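PDB 3DM5: signal recognition 54 kDa protein from Pyrococcus furiosus, which belongs to the SRP54 family of signal recognition particle proteins, which combine a helical bundle, a P-loop GTPase domain and a helical signal-peptide-binding domain. Local coordinates for residues K8-T13 and S291-L296; D34-L39 and Q51-I56. All coordinates share one frame; numbering follows the deposited sequence.

Contact 1. Residues K8-T13 and S291-L296; sequences KALANT and SRLLGL
The carbonyl oxygen of L10, a leucine that packs against L293 and L294, receives the hydroxyl of T13 three residues on: T13 OG1 donates to L10 O over 2.8 Å, in the carbonyl plane and on a lone pair. A weak backbone bond from T13 N reaches the same oxygen. The L10 side chain points at 291-296 and packs against two leucines. Its CB meets L294 CD2 at 3.3 Å, and its CD1 lies 3.7 Å from L293 CD2, the two chains crossing obliquely. L293 gets there because its CG is anti to the backbone N (chi1 -167°), which carries the branch toward helix 5-19. Beside this pair, the A11 methyl sits 3.3 Å from L294 O, against the backbone where helix 286-293 ends. There the chain closes in a Schellman motif: G295, at positive phi (75°), and L296 bond back to R292 O and S291 O. L294 also touches L83 of helix 71-86. Helix 286-293, which follows the last strand of the GTPase sheet, is thus set against helix 5-19, the first of the bundle, by leucine side chains and by an alanine methyl laid on a backbone carbonyl, with no polar bond joining the two segments.

Contact 2. Residues D34-L39 and Q51-I56; sequences DIQRAL and QLTREI
Q36 reaches T53 of the neighbouring helix with an extended side chain. Its CB is still short of the threonine, but CG, placed anti to the carbonyl carbon (chi1 -63°), rests against it at 3.4 Å from T53 OG1 and 3.7 Å from T53 CG2. CD passes the hydroxyl, and the amide oxygen at the tip ends 3.0 Å from it, Q36 OE1 to T53 OG1. That hydroxyl has a second possible acceptor, V49 O one turn back in its own helix, so its single proton is not assigned to either. The threonine's OG1 sits between backbone N and carbonyl carbon (chi1 63°) and faces the amide oxygen, while CG2 lies between Q36 CG and I35 CG2, 4.0 Å from the latter; the I35 and T53 side chains run antiparallel, side by side. Both apolar contacts lie to one side of this polar pair, deeper between the helices: I35 CD1 reaches I56 CD1 at 4.2 Å, and L39 CD2 meets L52 CD2 at 3.7 Å, those leucines lying nearly perpendicular to one another. The segments run nearly antiparallel, at 159°, with axes 10.2 Å apart, as neighbouring helices of the bundle do. Helix 71-86 adds F86 and E82 against L52, and helix 5-19 adds L6 against L39. Outside the interface, R37 NH1 and D34 OD1 form a salt bridge along their own helix. V46 of the third subunit packs on Q36, so the glutamine lies between its own bundle and another chain. A polar pair therefore borders an aliphatic seam on one side: the T53 hydroxyl is placed between an acceptor in its own helix and one in the facing helix, so either can satisfy it, while the aliphatic side chains beside it supply the rest of the contact.

How the contacts relate
The two contacts have centres 14 Å apart and meet along helices 5-19 and 25-41, which follow each other in the chain. T13 CG2 lies 3.5 Å from D34 CB, A9 CB is 3.8 Å from A38 CB, and L10 CD2 is 4.0 Å from I35 CG2. L10 and I35 thus each belong to their own contact and to this shared layer, which runs from 291-296 through 8-13 and 34-39 to 51-56. Contact 2 pairs helices within the bundle, whereas contact 1 joins that bundle to a segment 278 residues further on. The guanosine-5'-diphosphate pocket uses residues between 109 and 276, so none of the four segments contributes to it.

Contact 1. Residues K8-T13 and S291-L296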
ATOM      1  N   LYS A   8       6.131 -13.406  -0.341  1.00 56.37           N
ATOM      2  CA  LYS A   8       5.492 -13.200   0.954  1.00 48.46           C
ATOM      3  C   LYS A   8       4.087 -13.750   0.966  1.00 52.02           C
ATOM      4  O   LYS A   8       3.693 -14.403   1.913  1.00 57.71           O
ATOM      5  CB  LYS A   8       5.430 -11.721   1.321  1.00 57.59           C
ATOM      6  CG  LYS A   8       6.705 -11.118   1.869  1.00 68.22           C
ATOM      7  CD  LYS A   8       6.517  -9.618   2.062  1.00 85.69           C
ATOM      8  CE  LYS A   8       5.046  -9.303   2.350  1.00 92.27           C
ATOM      9  NZ  LYS A   8       4.827  -7.987   3.016  1.00 95.42           N
ATOM     10  N   ALA A   9       3.322 -13.476  -0.080  1.00 46.07           N
ATOM     11  CA  ALA A   9       1.940 -13.920  -0.114  1.00 45.71           C
ATOM     12  C   ALA A   9       1.820 -15.450  -0.161  1.00 51.40           C
ATOM     13  O   ALA A   9       0.965 -16.046   0.512  1.00 47.58           O
ATOM     14  CB  ALA A   9       1.210 -13.278  -1.281  1.00 45.69           C
ATOM     15  N   LEU A  10       2.666 -16.097  -0.955  1.00 45.26           N
ATOM     16  CA  LEU A  10       2.606 -17.553  -1.012  1.00 56.74           C
ATOM     17  C   LEU A  10       3.021 -18.190   0.329  1.00 50.79           C
ATOM     18  O   LEU A  10       2.313 -19.026   0.893  1.00 43.18           O
ATOM     19  CB  LEU A  10       3.416 -18.077  -2.194  1.00 46.31           C
ATOM     20  CG  LEU A  10       2.785 -17.691  -3.538  1.00 45.87           C
ATOM     21  CD1 LEU A  10       3.823 -17.713  -4.651  1.00 43.43           C
ATOM     22  CD2 LEU A  10       1.549 -18.555  -3.892  1.00 41.41           C
ATOM     23  N   ALA A  11       4.156 -17.761   0.856  1.00 48.38           N
ATOM     24  CA  ALA A  11       4.622 -18.237   2.152  1.00 51.57           C
ATOM     25  C   ALA A  11       3.570 -18.103   3.261  1.00 54.49           C
ATOM     26  O   ALA A  11       3.501 -18.938   4.163  1.00 53.82           O
ATOM     27  CB  ALA A  11       5.891 -17.503   2.533  1.00 46.07           C
ATOM     28  N   ASN A  12       2.755 -17.053   3.200  1.00 47.62           N
ATOM     29  CA  ASN A  12       1.779 -16.804   4.256  1.00 51.30           C
ATOM     30  C   ASN A  12       0.630 -17.793   4.251  1.00 57.02           C
ATOM     31  O   ASN A  12       0.067 -18.118   5.297  1.00 61.15           O
ATOM     32  CB  ASN A  12       1.253 -15.372   4.193  1.00 48.54           C
ATOM     33  CG  ASN A  12       2.266 -14.367   4.702  1.00 60.02           C
ATOM     34  OD1 ASN A  12       3.247 -14.728   5.361  1.00 55.06           O
ATOM     35  ND2 ASN A  12       2.043 -13.099   4.390  1.00 54.12           N
ATOM     36  N   THR A  13       0.282 -18.282   3.072  1.00 50.49           N
ATOM     37  CA  THR A  13      -0.773 -19.269   2.977  1.00 52.91           C
ATOM     38  C   THR A  13      -0.264 -20.556   3.597  1.00 56.09           C
ATOM     39  O   THR A  13      -1.032 -21.302   4.181  1.00 63.74           O
ATOM     40  CB  THR A  13      -1.193 -19.509   1.522  1.00 53.60           C
ATOM     41  OG1 THR A  13      -0.218 -20.335   0.870  1.00 48.31           O
ATOM     42  CG2 THR A  13      -1.326 -18.179   0.790  1.00 46.02           C
ATOM     43  N   SER A 291      11.316 -23.070  -3.687  1.00 47.49           N
ATOM     44  CA  SER A 291      11.620 -23.236  -2.277  1.00 42.89           C
ATOM     45  C   SER A 291      11.997 -21.916  -1.579  1.00 47.71           C
ATOM     46  O   SER A 291      11.538 -21.675  -0.469  1.00 46.14           O
ATOM     47  CB  SER A 291      12.709 -24.299  -2.088  1.00 43.16           C
ATOM     48  OG  SER A 291      12.994 -24.514  -0.722  1.00 46.56           O
ATOM     49  N   ARG A 292      12.827 -21.071  -2.203  1.00 45.95           N
ATOM     50  CA  ARG A 292      13.086 -19.727  -1.646  1.00 48.21           C
ATOM     51  C   ARG A 292      11.806 -18.892  -1.682  1.00 52.25           C
ATOM     52  O   ARG A 292      11.468 -18.203  -0.720  1.00 52.69           O
ATOM     53  CB  ARG A 292      14.176 -18.977  -2.408  1.00 52.69           C
ATOM     54  CG  ARG A 292      15.291 -19.841  -2.916  1.00 65.63           C
ATOM     55  CD  ARG A 292      16.390 -20.017  -1.889  1.00 86.02           C
ATOM     56  NE  ARG A 292      17.332 -18.902  -1.905  1.00 97.97           N
ATOM     57  CZ  ARG A 292      18.596 -18.989  -1.496  1.00105.17           C
ATOM     58  NH1 ARG A 292      19.068 -20.148  -1.044  1.00 98.13           N
ATOM     59  NH2 ARG A 292      19.393 -17.924  -1.544  1.00 98.72           N
ATOM     60  N   LEU A 293      11.101 -18.961  -2.806  1.00 47.43           N
ATOM     61  CA  LEU A 293       9.827 -18.288  -2.954  1.00 53.13           C
ATOM     62  C   LEU A 293       8.949 -18.541  -1.728  1.00 58.25           C
ATOM     63  O   LEU A 293       8.571 -17.589  -1.046  1.00 59.13           O
ATOM     64  CB  LEU A 293       9.122 -18.720  -4.250  1.00 47.89           C
ATOM     65  CG  LEU A 293       7.917 -17.889  -4.707  1.00 49.13           C
ATOM     66  CD1 LEU A 293       8.326 -16.468  -5.069  1.00 43.01           C
ATOM     67  CD2 LEU A 293       7.233 -18.562  -5.890  1.00 40.42           C
ATOM     68  N   LEU A 294       8.658 -19.811  -1.429  1.00 51.86           N
ATOM     69  CA  LEU A 294       7.725 -20.162  -0.345  1.00 54.76           C
ATOM     70  C   LEU A 294       8.287 -20.047   1.085  1.00 52.25           C
ATOM     71  O   LEU A 294       7.588 -20.309   2.061  1.00 55.41           O
ATOM     72  CB  LEU A 294       7.172 -21.565  -0.554  1.00 48.05           C
ATOM     73  CG  LEU A 294       6.454 -21.746  -1.887  1.00 54.50           C
ATOM     74  CD1 LEU A 294       6.062 -23.178  -2.040  1.00 40.11           C
ATOM     75  CD2 LEU A 294       5.242 -20.859  -1.937  1.00 51.80           C
ATOM     76  N   GLY A 295       9.546 -19.656   1.202  1.00 47.53           N
ATOM     77  CA  GLY A 295      10.147 -19.454   2.504  1.00 56.49           C
ATOM     78  C   GLY A 295      10.485 -20.737   3.241  1.00 60.33           C
ATOM     79  O   GLY A 295      10.590 -20.741   4.469  1.00 55.44           O
ATOM     80  N   LEU A 296      10.667 -21.816   2.483  1.00 56.07           N
ATOM     81  CA  LEU A 296      10.946 -23.133   3.033  1.00 47.73           C
ATOM     82  C   LEU A 296      12.385 -23.250   3.470  1.00 55.26           C
ATOM     83  O   LEU A 296      13.268 -22.610   2.897  1.00 54.99           O
ATOM     84  CB  LEU A 296      10.657 -24.213   1.993  1.00 47.39           C
ATOM     85  CG  LEU A 296       9.204 -24.212   1.535  1.00 46.77           C
ATOM     86  CD1 LEU A 296       8.906 -25.292   0.517  1.00 39.86           C
ATOM     87  CD2 LEU A 296       8.331 -24.360   2.746  1.00 48.23           C
TER

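Contact 2. Residues D34-L39 and Q51-I56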
ATOM      1  N   ASP A  34      -6.487 -17.987  -1.471  1.00 50.09           N
ATOM      2  CA  ASP A  34      -5.323 -17.170  -1.167  1.00 49.21           C
ATOM      3  C   ASP A  34      -4.299 -17.258  -2.300  1.00 51.52           C
ATOM      4  O   ASP A  34      -3.703 -16.254  -2.667  1.00 49.00           O
ATOM      5  CB  ASP A  34      -4.693 -17.547   0.177  1.00 62.93           C
ATOM      6  CG  ASP A  34      -5.337 -16.816   1.357  1.00 76.27           C
ATOM      7  OD1 ASP A  34      -6.254 -15.991   1.129  1.00 67.58           O
ATOM      8  OD2 ASP A  34      -4.918 -17.064   2.512  1.00 75.93           O
ATOM      9  N   ILE A  35      -4.120 -18.448  -2.871  1.00 52.21           N
ATOM     10  CA  ILE A  35      -3.153 -18.649  -3.945  1.00 47.20           C
ATOM     11  C   ILE A  35      -3.612 -18.052  -5.277  1.00 48.61           C
ATOM     12  O   ILE A  35      -2.821 -17.451  -6.000  1.00 48.36           O
ATOM     13  CB  ILE A  35      -2.809 -20.138  -4.140  1.00 53.46           C
ATOM     14  CG1 ILE A  35      -2.256 -20.737  -2.839  1.00 47.47           C
ATOM     15  CG2 ILE A  35      -1.797 -20.314  -5.284  1.00 45.30           C
ATOM     16  CD1 ILE A  35      -2.219 -22.265  -2.844  1.00 41.33           C
ATOM     17  N   GLN A  36      -4.884 -18.214  -5.606  1.00 46.45           N
ATOM     18  CA  GLN A  36      -5.419 -17.559  -6.792  1.00 49.62           C
ATOM     19  C   GLN A  36      -5.152 -16.069  -6.729  1.00 45.45           C
ATOM     20  O   GLN A  36      -4.663 -15.487  -7.684  1.00 46.60           O
ATOM     21  CB  GLN A  36      -6.913 -17.829  -6.940  1.00 44.75           C
ATOM     22  CG  GLN A  36      -7.219 -19.311  -7.136  1.00 49.41           C
ATOM     23  CD  GLN A  36      -8.688 -19.599  -7.144  1.00 53.83           C
ATOM     24  OE1 GLN A  36      -9.122 -20.655  -7.623  1.00 59.04           O
ATOM     25  NE2 GLN A  36      -9.478 -18.669  -6.607  1.00 49.73           N
ATOM     26  N   ARG A  37      -5.448 -15.454  -5.593  1.00 51.68           N
ATOM     27  CA  ARG A  37      -5.250 -14.016  -5.453  1.00 45.85           C
ATOM     28  C   ARG A  37      -3.794 -13.608  -5.623  1.00 52.48           C
ATOM     29  O   ARG A  37      -3.495 -12.618  -6.306  1.00 50.92           O
ATOM     30  CB  ARG A  37      -5.826 -13.493  -4.132  1.00 50.21           C
ATOM     31  CG  ARG A  37      -7.262 -12.966  -4.254  1.00 64.91           C
ATOM     32  CD  ARG A  37      -7.835 -12.421  -2.930  1.00 62.05           C
ATOM     33  NE  ARG A  37      -8.655 -13.417  -2.235  1.00 74.13           N
ATOM     34  CZ  ARG A  37      -8.292 -14.065  -1.129  1.00 72.77           C
ATOM     35  NH1 ARG A  37      -7.111 -13.819  -0.568  1.00 59.87           N
ATOM     36  NH2 ARG A  37      -9.116 -14.957  -0.580  1.00 69.93           N
ATOM     37  N   ALA A  38      -2.882 -14.363  -5.014  1.00 46.79           N
ATOM     38  CA  ALA A  38      -1.471 -14.013  -5.089  1.00 42.63           C
ATOM     39  C   ALA A  38      -1.014 -14.139  -6.530  1.00 42.23           C
ATOM     40  O   ALA A  38      -0.419 -13.215  -7.077  1.00 40.31           O
ATOM     41  CB  ALA A  38      -0.640 -14.896  -4.176  1.00 48.77           C
ATOM     42  N   LEU A  39      -1.308 -15.288  -7.135  1.00 43.28           N
ATOM     43  CA  LEU A  39      -0.960 -15.571  -8.535  1.00 42.75           C
ATOM     44  C   LEU A  39      -1.503 -14.541  -9.519  1.00 43.82           C
ATOM     45  O   LEU A  39      -0.733 -13.984 -10.307  1.00 39.94           O
ATOM     46  CB  LEU A  39      -1.409 -16.988  -8.942  1.00 43.30           C
ATOM     47  CG  LEU A  39      -0.356 -18.103  -8.978  1.00 44.14           C
ATOM     48  CD1 LEU A  39       0.880 -17.802  -8.133  1.00 40.82           C
ATOM     49  CD2 LEU A  39      -0.948 -19.438  -8.617  1.00 37.34           C
ATOM     50  N   GLN A  51      -6.267 -23.919 -13.356  1.00 50.50           N
ATOM     51  CA  GLN A  51      -5.858 -25.293 -13.566  1.00 52.40           C
ATOM     52  C   GLN A  51      -4.970 -25.754 -12.420  1.00 52.94           C
ATOM     53  O   GLN A  51      -5.135 -26.849 -11.880  1.00 55.10           O
ATOM     54  CB  GLN A  51      -5.166 -25.396 -14.925  1.00 56.84           C
ATOM     55  CG  GLN A  51      -4.088 -26.459 -15.061  1.00 67.95           C
ATOM     56  CD  GLN A  51      -3.147 -26.156 -16.231  1.00 86.83           C
ATOM     57  OE1 GLN A  51      -3.584 -26.050 -17.384  1.00 86.46           O
ATOM     58  NE2 GLN A  51      -1.855 -26.002 -15.933  1.00 78.87           N
ATOM     59  N   LEU A  52      -4.044 -24.899 -12.029  1.00 48.09           N
ATOM     60  CA  LEU A  52      -3.164 -25.210 -10.923  1.00 54.94           C
ATOM     61  C   LEU A  52      -3.903 -25.318  -9.592  1.00 56.59           C
ATOM     62  O   LEU A  52      -3.652 -26.232  -8.813  1.00 55.77           O
ATOM     63  CB  LEU A  52      -2.072 -24.153 -10.807  1.00 46.62           C
ATOM     64  CG  LEU A  52      -1.140 -24.300  -9.608  1.00 50.05           C
ATOM     65  CD1 LEU A  52      -0.230 -25.481  -9.837  1.00 46.53           C
ATOM     66  CD2 LEU A  52      -0.341 -23.006  -9.366  1.00 51.87           C
ATOM     67  N   THR A  53      -4.793 -24.378  -9.305  1.00 48.51           N
ATOM     68  CA  THR A  53      -5.433 -24.398  -7.994  1.00 58.49           C
ATOM     69  C   THR A  53      -6.546 -25.445  -7.895  1.00 64.41           C
ATOM     70  O   THR A  53      -6.965 -25.806  -6.796  1.00 57.20           O
ATOM     71  CB  THR A  53      -5.900 -22.997  -7.529  1.00 59.17           C
ATOM     72  OG1 THR A  53      -6.904 -22.473  -8.420  1.00 54.27           O
ATOM     73  CG2 THR A  53      -4.695 -22.053  -7.444  1.00 48.30           C
ATOM     74  N   ARG A  54      -6.993 -25.950  -9.042  1.00 57.85           N
ATOM     75  CA  ARG A  54      -7.961 -27.038  -9.060  1.00 59.95           C
ATOM     76  C   ARG A  54      -7.256 -28.351  -8.782  1.00 62.02           C
ATOM     77  O   ARG A  54      -7.822 -29.252  -8.168  1.00 65.34           O
ATOM     78  CB  ARG A  54      -8.707 -27.107 -10.391  1.00 66.42           C
ATOM     79  CG  ARG A  54      -9.846 -26.097 -10.513  1.00 76.43           C
ATOM     80  CD  ARG A  54     -10.562 -26.236 -11.850  1.00 80.86           C
ATOM     81  NE  ARG A  54     -11.413 -25.084 -12.137  1.00 87.34           N
ATOM     82  CZ  ARG A  54     -12.665 -24.951 -11.706  1.00 97.32           C
ATOM     83  NH1 ARG A  54     -13.215 -25.901 -10.962  1.00107.31           N
ATOM     84  NH2 ARG A  54     -13.368 -23.870 -12.017  1.00 92.56           N
ATOM     85  N   GLU A  55      -6.013 -28.454  -9.231  1.00 59.43           N
ATOM     86  CA  GLU A  55      -5.203 -29.631  -8.946  1.00 58.30           C
ATOM     87  C   GLU A  55      -4.800 -29.650  -7.470  1.00 62.91           C
ATOM     88  O   GLU A  55      -4.825 -30.696  -6.811  1.00 57.16           O
ATOM     89  CB  GLU A  55      -3.959 -29.654  -9.837  1.00 52.58           C
ATOM     90  CG  GLU A  55      -2.930 -30.700  -9.447  1.00 61.04           C
ATOM     91  CD  GLU A  55      -3.406 -32.132  -9.676  1.00 78.10           C
ATOM     92  OE1 GLU A  55      -2.647 -33.072  -9.338  1.00 79.10           O
ATOM     93  OE2 GLU A  55      -4.533 -32.320 -10.194  1.00 75.19           O
ATOM     94  N   ILE A  56      -4.427 -28.484  -6.956  1.00 59.68           N
ATOM     95  CA  ILE A  56      -4.053 -28.368  -5.553  1.00 63.85           C
ATOM     96  C   ILE A  56      -5.238 -28.682  -4.659  1.00 55.32           C
ATOM     97  O   ILE A  56      -5.101 -29.432  -3.702  1.00 60.72           O
ATOM     98  CB  ILE A  56      -3.490 -26.978  -5.192  1.00 60.56           C
ATOM     99  CG1 ILE A  56      -2.198 -26.710  -5.965  1.00 61.75           C
ATOM    100  CG2 ILE A  56      -3.232 -26.879  -3.688  1.00 42.60           C
ATOM    101  CD1 ILE A  56      -1.486 -25.433  -5.529  1.00 50.55           C
TER